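Hydrazine synthase subunit alpha (Candidatus Kuenenia stuttgartiensis, PDB 5C2V) condenses hydroxylamine, formed in the active site of the gamma subunit, with ammonia to yield hydrazine within the heme c-containing hydrazine synthase complex. Local coordinates at residues K452-Q466 / V525-V539. Sequence-based numbering, arbitrary orientation.
Sequences KNVSHGDIKAVRIIQ and VPYYMQILDDKGMSV. With HEC (heme c), chain B.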
loop_
_atom_site.group_PDB
_atom_site.type_symbol
_atom_site.label_atom_id
_atom_site.label_comp_id
_atom_site.label_asym_id
_atom_site.label_seq_id
_atom_site.Cartn_x
_atom_site.Cartn_y
_atom_site.Cartn_z
ATOM N N LYS D 452 7.211 -0.208 -20.055
ATOM C CA LYS D 452 7.801 -1.276 -20.854
ATOM C C LYS D 452 9.313 -1.266 -20.684
ATOM O O LYS D 452 9.882 -0.287 -20.201
ATOM C CB LYS D 452 7.442 -1.119 -22.335
ATOM C CG LYS D 452 7.888 0.202 -22.941
ATOM C CD LYS D 452 7.489 0.304 -24.405
ATOM C CE LYS D 452 7.895 1.645 -24.995
ATOM N NZ LYS D 452 7.521 1.759 -26.433
ATOM N N ASN D 453 9.961 -2.357 -21.077
ATOM C CA ASN D 453 11.414 -2.428 -21.034
ATOM C C ASN D 453 12.038 -1.499 -22.066
ATOM O O ASN D 453 11.609 -1.462 -23.219
ATOM C CB ASN D 453 11.893 -3.862 -21.266
ATOM C CG ASN D 453 11.491 -4.800 -20.145
ATOM O OD1 ASN D 453 11.449 -4.410 -18.978
ATOM N ND2 ASN D 453 11.195 -6.047 -20.494
ATOM N N VAL D 454 13.046 -0.745 -21.646
ATOM C CA VAL D 454 13.747 0.152 -22.552
ATOM C C VAL D 454 15.256 -0.027 -22.450
ATOM O O VAL D 454 15.820 -0.050 -21.356
ATOM C CB VAL D 454 13.391 1.630 -22.283
ATOM C CG1 VAL D 454 12.061 1.983 -22.930
ATOM C CG2 VAL D 454 13.363 1.913 -20.789
ATOM N N SER D 455 15.902 -0.162 -23.602
ATOM C CA SER D 455 17.353 -0.252 -23.660
ATOM C C SER D 455 17.903 0.991 -24.342
ATOM O O SER D 455 17.144 1.892 -24.706
ATOM C CB SER D 455 17.794 -1.513 -24.405
ATOM O OG SER D 455 17.416 -2.682 -23.700
ATOM N N HIS D 456 19.220 1.045 -24.508
ATOM C CA HIS D 456 19.852 2.174 -25.179
ATOM C C HIS D 456 19.352 2.294 -26.613
ATOM O O HIS D 456 19.386 1.329 -27.376
ATOM C CB HIS D 456 21.374 2.031 -25.156
ATOM C CG HIS D 456 21.971 2.161 -23.788
ATOM N ND1 HIS D 456 23.299 1.904 -23.530
ATOM C CD2 HIS D 456 21.421 2.523 -22.607
ATOM C CE1 HIS D 456 23.542 2.099 -22.245
ATOM N NE2 HIS D 456 22.417 2.477 -21.663
ATOM N N GLY D 457 18.878 3.482 -26.967
ATOM C CA GLY D 457 18.340 3.727 -28.291
ATOM C C GLY D 457 16.824 3.713 -28.311
ATOM O O GLY D 457 16.206 4.287 -29.206
ATOM N N ASP D 458 16.220 3.063 -27.320
ATOM C CA ASP D 458 14.765 3.017 -27.221
ATOM C C ASP D 458 14.218 4.360 -26.760
ATOM O O ASP D 458 13.104 4.742 -27.119
ATOM C CB ASP D 458 14.316 1.910 -26.265
ATOM C CG ASP D 458 14.605 0.523 -26.802
ATOM O OD1 ASP D 458 14.554 0.340 -28.036
ATOM O OD2 ASP D 458 14.884 -0.383 -25.989
ATOM N N ILE D 459 15.008 5.080 -25.969
ATOM C CA ILE D 459 14.605 6.405 -25.522
ATOM C C ILE D 459 15.162 7.449 -26.480
ATOM O O ILE D 459 16.366 7.705 -26.510
ATOM C CB ILE D 459 15.093 6.693 -24.091
ATOM C CG1 ILE D 459 14.520 5.661 -23.116
ATOM C CG2 ILE D 459 14.710 8.103 -23.668
ATOM C CD1 ILE D 459 13.006 5.632 -23.076
ATOM N N LYS D 460 14.272 8.043 -27.265
ATOM C CA LYS D 460 14.661 9.010 -28.284
ATOM C C LYS D 460 14.852 10.414 -27.725
ATOM O O LYS D 460 15.795 11.114 -28.090
ATOM C CB LYS D 460 13.624 9.034 -29.405
ATOM C CG LYS D 460 13.476 7.708 -30.129
ATOM C CD LYS D 460 14.820 7.174 -30.592
ATOM C CE LYS D 460 14.651 5.931 -31.447
ATOM N NZ LYS D 460 15.960 5.292 -31.755
ATOM N N ALA D 461 13.949 10.822 -26.840
ATOM C CA ALA D 461 13.969 12.180 -26.314
ATOM C C ALA D 461 13.407 12.254 -24.900
ATOM O O ALA D 461 13.056 11.238 -24.300
ATOM C CB ALA D 461 13.194 13.110 -27.236
ATOM N N VAL D 462 13.337 13.472 -24.376
ATOM C CA VAL D 462 12.757 13.733 -23.069
ATOM C C VAL D 462 11.874 14.974 -23.119
ATOM O O VAL D 462 12.201 15.965 -23.788
ATOM C CB VAL D 462 13.835 13.924 -21.973
ATOM C CG1 VAL D 462 14.548 12.612 -21.683
ATOM C CG2 VAL D 462 14.828 15.009 -22.367
ATOM N N ARG D 463 10.747 14.902 -22.416
ATOM C CA ARG D 463 9.851 16.040 -22.270
ATOM C C ARG D 463 10.090 16.725 -20.931
ATOM O O ARG D 463 10.126 16.077 -19.886
ATOM C CB ARG D 463 8.387 15.607 -22.385
ATOM C CG ARG D 463 7.400 16.747 -22.166
ATOM C CD ARG D 463 5.953 16.278 -22.208
ATOM N NE ARG D 463 5.569 15.764 -23.519
ATOM C CZ ARG D 463 5.349 14.480 -23.782
ATOM N NH1 ARG D 463 5.470 13.575 -22.820
ATOM N NH2 ARG D 463 5.004 14.101 -25.006
ATOM N N ILE D 464 10.255 18.041 -20.975
ATOM C CA ILE D 464 10.488 18.837 -19.781
ATOM C C ILE D 464 9.293 19.743 -19.517
ATOM O O ILE D 464 8.905 20.553 -20.373
ATOM C CB ILE D 464 11.764 19.687 -19.897
ATOM C CG1 ILE D 464 12.907 18.852 -20.478
ATOM C CG2 ILE D 464 12.143 20.257 -18.540
ATOM C CD1 ILE D 464 14.188 19.630 -20.680
ATOM N N ILE D 465 8.736 19.593 -18.318
ATOM C CA ILE D 465 7.471 20.202 -17.925
ATOM C C ILE D 465 7.649 21.152 -16.742
ATOM O O ILE D 465 8.323 20.813 -15.772
ATOM C CB ILE D 465 6.442 19.112 -17.541
ATOM C CG1 ILE D 465 6.128 18.221 -18.745
ATOM C CG2 ILE D 465 5.171 19.728 -16.975
ATOM C CD1 ILE D 465 5.257 17.030 -18.409
ATOM N N GLN D 466 7.042 22.334 -16.818
ATOM C CA GLN D 466 7.087 23.284 -15.708
ATOM C C GLN D 466 5.750 23.377 -14.981
ATOM O O GLN D 466 4.720 23.668 -15.589
ATOM C CB GLN D 466 7.495 24.674 -16.197
ATOM C CG GLN D 466 7.527 25.724 -15.095
ATOM C CD GLN D 466 7.857 27.108 -15.615
ATOM O OE1 GLN D 466 8.294 27.269 -16.754
ATOM N NE2 GLN D 466 7.649 28.118 -14.778
ATOM N N VAL D 525 12.692 27.921 -11.366
ATOM C CA VAL D 525 11.317 27.498 -11.609
ATOM C C VAL D 525 11.183 25.990 -11.399
ATOM O O VAL D 525 12.101 25.231 -11.714
ATOM C CB VAL D 525 10.844 27.868 -13.035
ATOM C CG1 VAL D 525 10.798 29.380 -13.210
ATOM C CG2 VAL D 525 11.744 27.233 -14.083
ATOM N N PRO D 526 10.041 25.549 -10.846
ATOM C CA PRO D 526 9.820 24.117 -10.615
ATOM C C PRO D 526 9.603 23.345 -11.916
ATOM O O PRO D 526 8.886 23.820 -12.796
ATOM C CB PRO D 526 8.559 24.097 -9.747
ATOM C CG PRO D 526 7.835 25.346 -10.119
ATOM C CD PRO D 526 8.904 26.367 -10.388
ATOM N N TYR D 527 10.211 22.167 -12.029
ATOM C CA TYR D 527 10.100 21.371 -13.248
ATOM C C TYR D 527 10.377 19.889 -13.005
ATOM O O TYR D 527 10.932 19.512 -11.973
ATOM C CB TYR D 527 11.057 21.901 -14.322
ATOM C CG TYR D 527 12.499 21.477 -14.135
ATOM C CD1 TYR D 527 13.338 22.168 -13.273
ATOM C CD2 TYR D 527 13.020 20.389 -14.826
ATOM C CE1 TYR D 527 14.656 21.783 -13.095
ATOM C CE2 TYR D 527 14.335 19.998 -14.656
ATOM C CZ TYR D 527 15.149 20.700 -13.791
ATOM O OH TYR D 527 16.459 20.316 -13.619
ATOM N N TYR D 528 9.979 19.055 -13.962
ATOM C CA TYR D 528 10.356 17.645 -13.958
ATOM C C TYR D 528 10.461 17.114 -15.388
ATOM O O TYR D 528 10.223 17.848 -16.349
ATOM C CB TYR D 528 9.366 16.812 -13.138
ATOM C CG TYR D 528 7.952 16.793 -13.671
ATOM C CD1 TYR D 528 7.519 15.774 -14.509
ATOM C CD2 TYR D 528 7.044 17.784 -13.321
ATOM C CE1 TYR D 528 6.226 15.747 -14.994
ATOM C CE2 TYR D 528 5.748 17.765 -13.801
ATOM C CZ TYR D 528 5.345 16.745 -14.637
ATOM O OH TYR D 528 4.056 16.722 -15.117
ATOM N N MET D 529 10.812 15.838 -15.527
ATOM C CA MET D 529 11.144 15.279 -16.835
ATOM C C MET D 529 10.425 13.966 -17.141
ATOM O O MET D 529 9.972 13.265 -16.235
ATOM C CB MET D 529 12.655 15.063 -16.933
ATOM C CG MET D 529 13.216 14.164 -15.840
ATOM S SD MET D 529 14.724 14.822 -15.109
ATOM C CE MET D 529 14.097 16.324 -14.361
ATOM N N GLN D 530 10.327 13.646 -18.428
ATOM C CA GLN D 530 9.747 12.387 -18.884
ATOM C C GLN D 530 10.569 11.781 -20.017
ATOM O O GLN D 530 10.790 12.430 -21.037
ATOM C CB GLN D 530 8.306 12.590 -19.358
ATOM C CG GLN D 530 7.308 12.907 -18.262
ATOM C CD GLN D 530 5.907 13.102 -18.806
ATOM O OE1 GLN D 530 5.726 13.550 -19.938
ATOM N NE2 GLN D 530 4.906 12.758 -18.003
ATOM N N ILE D 531 11.012 10.539 -19.850
ATOM C CA ILE D 531 11.723 9.848 -20.922
ATOM C C ILE D 531 10.722 9.361 -21.973
ATOM O O ILE D 531 9.643 8.874 -21.638
ATOM C CB ILE D 531 12.562 8.668 -20.388
ATOM C CG1 ILE D 531 11.683 7.659 -19.644
ATOM C CG2 ILE D 531 13.664 9.177 -19.470
ATOM C CD1 ILE D 531 12.449 6.468 -19.105
ATOM N N LEU D 532 11.078 9.507 -23.247
ATOM C CA LEU D 532 10.131 9.253 -24.331
ATOM C C LEU D 532 10.602 8.166 -25.295
ATOM O O LEU D 532 11.797 8.024 -25.549
ATOM C CB LEU D 532 9.870 10.545 -25.111
ATOM C CG LEU D 532 9.594 11.810 -24.296
ATOM C CD1 LEU D 532 9.352 12.997 -25.217
ATOM C CD2 LEU D 532 8.417 11.611 -23.353
ATOM N N ASP D 533 9.652 7.406 -25.835
ATOM C CA ASP D 533 9.963 6.383 -26.831
ATOM C C ASP D 533 9.942 6.974 -28.238
ATOM O O ASP D 533 9.842 8.189 -28.404
ATOM C CB ASP D 533 8.988 5.201 -26.729
ATOM C CG ASP D 533 7.529 5.619 -26.845
ATOM O OD1 ASP D 533 7.250 6.776 -27.225
ATOM O OD2 ASP D 533 6.654 4.775 -26.559
ATOM N N ASP D 534 10.027 6.114 -29.248
ATOM C CA ASP D 534 10.136 6.580 -30.628
ATOM C C ASP D 534 8.817 7.116 -31.184
ATOM O O ASP D 534 8.784 7.664 -32.285
ATOM C CB ASP D 534 10.674 5.462 -31.529
ATOM C CG ASP D 534 9.771 4.245 -31.559
ATOM O OD1 ASP D 534 9.094 3.975 -30.545
ATOM O OD2 ASP D 534 9.746 3.551 -32.598
ATOM N N LYS D 535 7.730 6.946 -30.438
ATOM C CA LYS D 535 6.459 7.558 -30.819
ATOM C C LYS D 535 6.200 8.868 -30.075
ATOM O O LYS D 535 5.210 9.551 -30.337
ATOM C CB LYS D 535 5.302 6.584 -30.588
ATOM C CG LYS D 535 5.292 5.414 -31.558
ATOM C CD LYS D 535 4.016 4.597 -31.447
ATOM C CE LYS D 535 3.980 3.504 -32.504
ATOM N NZ LYS D 535 4.086 4.065 -33.882
ATOM N N GLY D 536 7.093 9.218 -29.153
ATOM C CA GLY D 536 6.985 10.475 -28.432
ATOM C C GLY D 536 6.141 10.417 -27.172
ATOM O O GLY D 536 5.620 11.437 -26.722
ATOM N N MET D 537 6.006 9.227 -26.598
ATOM C CA MET D 537 5.181 9.044 -25.407
ATOM C C MET D 537 6.031 8.731 -24.179
ATOM O O MET D 537 7.099 8.129 -24.291
ATOM C CB MET D 537 4.156 7.931 -25.639
ATOM C CG MET D 537 3.240 8.180 -26.827
ATOM S SD MET D 537 2.049 6.854 -27.097
ATOM C CE MET D 537 3.146 5.475 -27.408
ATOM N N SER D 538 5.552 9.134 -23.006
ATOM C CA SER D 538 6.316 8.955 -21.777
ATOM C C SER D 538 6.281 7.510 -21.285
ATOM O O SER D 538 5.216 6.965 -20.992
ATOM C CB SER D 538 5.788 9.886 -20.684
ATOM O OG SER D 538 6.437 9.643 -19.448
ATOM N N VAL D 539 7.459 6.901 -21.195
ATOM C CA VAL D 539 7.600 5.561 -20.640
ATOM C C VAL D 539 7.637 5.625 -19.117
ATOM O O VAL D 539 7.041 4.794 -18.430
ATOM C CB VAL D 539 8.876 4.867 -21.163
ATOM C CG1 VAL D 539 9.011 3.474 -20.565
ATOM C CG2 VAL D 539 8.850 4.795 -22.683
HETATM FE FE HEC B . 14.704 11.700 -10.509
HETATM C CHA HEC B . 12.519 11.153 -7.891
HETATM C CHB HEC B . 16.260 14.144 -8.677
HETATM C CHC HEC B . 16.634 12.540 -13.247
HETATM C CHD HEC B . 13.016 9.417 -12.432
HETATM N NA HEC B . 14.442 12.494 -8.637
HETATM C C1A HEC B . 13.474 12.129 -7.722
HETATM C C2A HEC B . 13.636 12.952 -6.543
HETATM C C3A HEC B . 14.664 13.779 -6.754
HETATM C C4A HEC B . 15.194 13.509 -8.077
HETATM C CMA HEC B . 15.200 14.839 -5.768
HETATM C CAA HEC B . 12.759 12.877 -5.274
HETATM C CBA HEC B . 13.462 12.051 -4.200
HETATM C CGA HEC B . 13.550 10.603 -4.609
HETATM O O1A HEC B . 14.661 10.019 -4.520
HETATM O O2A HEC B . 12.514 10.028 -5.028
HETATM N NB HEC B . 16.097 13.188 -10.939
HETATM C C1B HEC B . 16.752 13.881 -9.937
HETATM C C2B HEC B . 18.051 14.272 -10.446
HETATM C C3B HEC B . 18.158 13.841 -11.704
HETATM C C4B HEC B . 16.931 13.145 -12.043
HETATM C CMB HEC B . 19.124 15.066 -9.670
HETATM C CAB HEC B . 19.390 14.044 -12.615
HETATM C CBB HEC B . 19.021 14.970 -13.796
HETATM N NC HEC B . 14.844 11.054 -12.466
HETATM C C1C HEC B . 15.638 11.611 -13.451
HETATM C C2C HEC B . 15.311 10.967 -14.707
HETATM C C3C HEC B . 14.244 10.190 -14.500
HETATM C C4C HEC B . 13.972 10.173 -13.075
HETATM C CMC HEC B . 15.859 11.380 -16.091
HETATM C CAC HEC B . 13.520 9.356 -15.580
HETATM C CBC HEC B . 12.085 9.897 -15.770
HETATM N ND HEC B . 13.023 10.484 -10.211
HETATM C C1D HEC B . 12.528 9.594 -11.159
HETATM C C2D HEC B . 11.408 8.876 -10.599
HETATM C C3D HEC B . 11.257 9.418 -9.173
HETATM C C4D HEC B . 12.296 10.411 -9.028
HETATM C CMD HEC B . 10.559 7.790 -11.294
HETATM C CAD HEC B . 10.215 9.011 -8.111
HETATM C CBD HEC B . 8.833 9.432 -8.597
HETATM C CGD HEC B . 7.797 9.015 -7.591
HETATM O O1D HEC B . 6.588 9.106 -7.922
HETATM O O2D HEC B . 8.176 8.585 -6.470
HETATM O O HOH W 1 5.243 3.093 -28.076
#
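Arg463 and Gln530 face each other as a hydrogen-bonded pair where strands 461-466 and 527-532 run antiparallel, their directions 156° apart. Ile465 and Tyr528 form the next such pair, and these are the two middle strands of a four-stranded sheet in the middle domain. On the face that carries these four side chains, Arg463 and Gln530 extend side by side, and NH1 of Arg463 gives a 2.9 Å hydrogen bond to Gln530 OE1 at the guanidinium edge. A bend at chi3 (-64°) turns the arginine's far end toward the 533-536 turn, where NH2 reaches Gly536 O at 3.2 Å. Asp762 adds a salt bridge at NH1, and NE bonds the hydroxyl of Tyr508. Next along, CB of Ile465 makes a CH-pi contact over one face of the Tyr528 ring, 4.1 Å from its centroid. On the other face of the sheet, Met529 SD lies 3.5 Å from the heme CHC, and Ile531 CG2 lies 3.9 Å from CAC. Beyond the strands, Lys452 NZ meets Asp533 OD2 in a 3.1 Å salt bridge, which a water also spans. One face thus offers sulfur and hydrocarbon to the heme, while on the other a buried arginine, its charge probably balanced by Asp762, is held among several acceptors.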